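Local coordinates for occlusion-derived virus envelope protein E66 (Autographa californica nucleopolyhedrovirus, PDB 3VSN) that degrades non-sulfated chondroitin as a baculovirus envelope lyase and is essential for oral infection, perhaps by digesting the chondroitin barrier of the host midgut, at residues V474-R479 / V536-S541. Residues are numbered along the deposited sequence; the frame is centred on the assembly and turned at random.
Sequences VIVLSR and VEQIIS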
ATOM      1  N   VAL A 474      11.859  -9.631  20.296  1.00 13.60           N
ATOM      2  CA  VAL A 474      11.783  -8.788  19.118  1.00 12.89           C
ATOM      3  C   VAL A 474      12.263  -9.623  17.943  1.00 12.58           C
ATOM      4  O   VAL A 474      13.381 -10.148  17.959  1.00 12.26           O
ATOM      5  CB  VAL A 474      12.644  -7.520  19.269  1.00 12.81           C
ATOM      6  CG1 VAL A 474      12.542  -6.651  18.022  1.00 12.75           C
ATOM      7  CG2 VAL A 474      12.215  -6.734  20.504  1.00 12.65           C
ATOM      8  N   ILE A 475      11.411  -9.752  16.933  1.00 12.16           N
ATOM      9  CA  ILE A 475      11.744 -10.550  15.757  1.00 12.20           C
ATOM     10  C   ILE A 475      12.757  -9.802  14.894  1.00 12.14           C
ATOM     11  O   ILE A 475      12.545  -8.640  14.533  1.00 11.82           O
ATOM     12  CB  ILE A 475      10.483 -10.916  14.943  1.00 12.01           C
ATOM     13  CG1 ILE A 475       9.523 -11.735  15.816  1.00 12.07           C
ATOM     14  CG2 ILE A 475      10.847 -11.677  13.669  1.00 12.09           C
ATOM     15  CD1 ILE A 475       8.184 -12.027  15.172  1.00 11.98           C
ATOM     16  N   VAL A 476      13.862 -10.478  14.587  1.00 12.43           N
ATOM     17  CA  VAL A 476      14.894  -9.933  13.704  1.00 12.65           C
ATOM     18  C   VAL A 476      14.697 -10.455  12.272  1.00 13.07           C
ATOM     19  O   VAL A 476      14.743  -9.686  11.310  1.00 13.08           O
ATOM     20  CB  VAL A 476      16.311 -10.257  14.241  1.00 12.69           C
ATOM     21  CG1 VAL A 476      17.390  -9.806  13.267  1.00 12.63           C
ATOM     22  CG2 VAL A 476      16.522  -9.601  15.602  1.00 12.58           C
ATOM     23  N   LEU A 477      14.482 -11.763  12.144  1.00 13.57           N
ATOM     24  CA  LEU A 477      14.211 -12.404  10.857  1.00 14.23           C
ATOM     25  C   LEU A 477      13.145 -13.462  11.047  1.00 14.69           C
ATOM     26  O   LEU A 477      13.135 -14.161  12.064  1.00 14.61           O
ATOM     27  CB  LEU A 477      15.464 -13.078  10.286  1.00 14.55           C
ATOM     28  CG  LEU A 477      16.201 -12.574   9.032  1.00 14.96           C
ATOM     29  CD1 LEU A 477      17.024 -13.712   8.439  1.00 14.75           C
ATOM     30  CD2 LEU A 477      15.289 -11.974   7.968  1.00 15.06           C
ATOM     31  N   SER A 478      12.261 -13.587  10.063  1.00 15.18           N
ATOM     32  CA  SER A 478      11.194 -14.580  10.099  1.00 15.86           C
ATOM     33  C   SER A 478      11.088 -15.282   8.753  1.00 16.08           C
ATOM     34  O   SER A 478      11.374 -14.686   7.714  1.00 15.98           O
ATOM     35  CB  SER A 478       9.861 -13.919  10.450  1.00 16.23           C
ATOM     36  OG  SER A 478       9.561 -12.879   9.535  1.00 17.14           O
ATOM     37  N   ARG A 479      10.686 -16.550   8.771  1.00 16.42           N
ATOM     38  CA  ARG A 479      10.428 -17.270   7.530  1.00 16.71           C
ATOM     39  C   ARG A 479       9.239 -18.215   7.637  1.00 16.68           C
ATOM     40  O   ARG A 479       9.030 -18.865   8.664  1.00 16.12           O
ATOM     41  CB  ARG A 479      11.678 -18.013   7.030  1.00 17.32           C
ATOM     42  CG  ARG A 479      11.959 -19.358   7.684  1.00 18.23           C
ATOM     43  CD  ARG A 479      13.150 -20.062   7.047  1.00 19.00           C
ATOM     44  NE  ARG A 479      13.475 -21.301   7.756  1.00 20.01           N
ATOM     45  CZ  ARG A 479      13.075 -22.515   7.380  1.00 20.68           C
ATOM     46  NH1 ARG A 479      12.338 -22.669   6.284  1.00 21.26           N
ATOM     47  NH2 ARG A 479      13.418 -23.582   8.092  1.00 20.52           N
ATOM     48  N   VAL A 536      14.554 -15.693  13.910  1.00 12.72           N
ATOM     49  CA  VAL A 536      15.720 -15.202  14.638  1.00 12.41           C
ATOM     50  C   VAL A 536      15.175 -14.040  15.462  1.00 12.35           C
ATOM     51  O   VAL A 536      14.506 -13.153  14.922  1.00 12.26           O
ATOM     52  CB  VAL A 536      16.836 -14.707  13.699  1.00 12.47           C
ATOM     53  CG1 VAL A 536      17.994 -14.123  14.500  1.00 12.41           C
ATOM     54  CG2 VAL A 536      17.324 -15.836  12.801  1.00 12.67           C
ATOM     55  N   GLU A 537      15.437 -14.050  16.764  1.00 12.23           N
ATOM     56  CA  GLU A 537      14.842 -13.049  17.651  1.00 12.38           C
ATOM     57  C   GLU A 537      15.812 -12.575  18.727  1.00 12.15           C
ATOM     58  O   GLU A 537      16.822 -13.225  18.997  1.00 11.80           O
ATOM     59  CB  GLU A 537      13.549 -13.591  18.288  1.00 12.56           C
ATOM     60  CG  GLU A 537      13.757 -14.794  19.207  1.00 12.99           C
ATOM     61  CD  GLU A 537      12.463 -15.438  19.691  1.00 13.22           C
ATOM     62  OE1 GLU A 537      11.380 -15.139  19.141  1.00 13.31           O
ATOM     63  OE2 GLU A 537      12.530 -16.259  20.633  1.00 13.63           O
ATOM     64  N   GLN A 538      15.499 -11.426  19.320  1.00 12.25           N
ATOM     65  CA  GLN A 538      16.202 -10.942  20.500  1.00 12.47           C
ATOM     66  C   GLN A 538      15.235 -10.988  21.676  1.00 12.74           C
ATOM     67  O   GLN A 538      14.244 -10.245  21.715  1.00 12.58           O
ATOM     68  CB  GLN A 538      16.754  -9.527  20.275  1.00 12.66           C
ATOM     69  CG  GLN A 538      17.975  -9.492  19.359  1.00 12.81           C
ATOM     70  CD  GLN A 538      18.573  -8.101  19.190  1.00 13.18           C
ATOM     71  OE1 GLN A 538      18.166  -7.148  19.850  1.00 13.54           O
ATOM     72  NE2 GLN A 538      19.549  -7.984  18.298  1.00 13.20           N
ATOM     73  N   ILE A 539      15.516 -11.887  22.616  1.00 12.85           N
ATOM     74  CA  ILE A 539      14.654 -12.091  23.775  1.00 13.05           C
ATOM     75  C   ILE A 539      14.870 -10.970  24.794  1.00 13.12           C
ATOM     76  O   ILE A 539      16.005 -10.621  25.121  1.00 13.21           O
ATOM     77  CB  ILE A 539      14.872 -13.485  24.416  1.00 13.26           C
ATOM     78  CG1 ILE A 539      14.527 -14.596  23.408  1.00 13.26           C
ATOM     79  CG2 ILE A 539      14.024 -13.639  25.677  1.00 13.53           C
ATOM     80  CD1 ILE A 539      15.065 -15.972  23.760  1.00 13.57           C
ATOM     81  N   ILE A 540      13.767 -10.404  25.274  1.00 12.96           N
ATOM     82  CA  ILE A 540      13.803  -9.315  26.249  1.00 13.12           C
ATOM     83  C   ILE A 540      13.077  -9.738  27.530  1.00 13.34           C
ATOM     84  O   ILE A 540      11.989 -10.317  27.473  1.00 13.28           O
ATOM     85  CB  ILE A 540      13.209  -8.007  25.666  1.00 13.07           C
ATOM     86  CG1 ILE A 540      11.825  -8.263  25.037  1.00 13.02           C
ATOM     87  CG2 ILE A 540      14.166  -7.410  24.637  1.00 12.96           C
ATOM     88  CD1 ILE A 540      11.067  -7.014  24.622  1.00 13.05           C
ATOM     89  N   SER A 541      13.679  -9.460  28.683  1.00 13.73           N
ATOM     90  CA  SER A 541      13.128  -9.944  29.955  1.00 13.99           C
ATOM     91  C   SER A 541      11.781  -9.301  30.288  1.00 14.17           C
ATOM     92  O   SER A 541      11.584  -8.108  30.051  1.00 13.66           O
ATOM     93  CB  SER A 541      14.118  -9.719  31.100  1.00 14.26           C
ATOM     94  OG  SER A 541      14.225  -8.343  31.417  1.00 14.83           O
TER
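The flat groups where Val476 meets Gln538 and Ile475 meets Glu537 are the Gln538 amide and the Glu537 carboxylate, which leave strand 533-540 on opposite faces of the sheet. On the Gln538 face of the sheet, the Val476 side chain slants across the aliphatic stem of Gln538, CG2 meeting CG at 4.0 Å; beyond that, the extended chain carries NE2 to the carbonyl oxygen of Cys553 in strand 550-558. On the opposite face of the sheet, Glu537 CB lies 3.5 Å from Val474 O. CG of Glu537 stands between the backbone N and the carbonyl carbon (chi1 64°), and OE2 forms salt bridges with Arg527 and Arg473, so the buried carboxylate is probably held ionised. Val474 and Gln538 form an antiparallel hydrogen-bonded pair, each N 2.8 Å from the other's O, both at 167°. Ile475 and Glu537 follow as a non-hydrogen-bonded pair. Next comes a classic beta bulge: Val476 and Leu477 both face Val536, whose O is gripped twice, by Val476 N at 2.8 Å and by Leu477 N at 3.1 Å, the former less straight (154°). Val536 N returns a bond to Leu477 O. The extra residue turns Val476 to the same face as Val474, Leu477, Val536 and Gln538, where Val476 CB packs against Val536 CG1 and Leu477 CB lies 4.0 Å from Val536 CB. This largely apolar face of the four-stranded antiparallel sheet packs on strands 504-506, 509-513 and 550-558 of the neighbouring seven-stranded sheet, within the beta-sandwich part of the lyase. Val474 CG2, beside its own backbone N, reaches Ile540 CD1 at 4.3 Å.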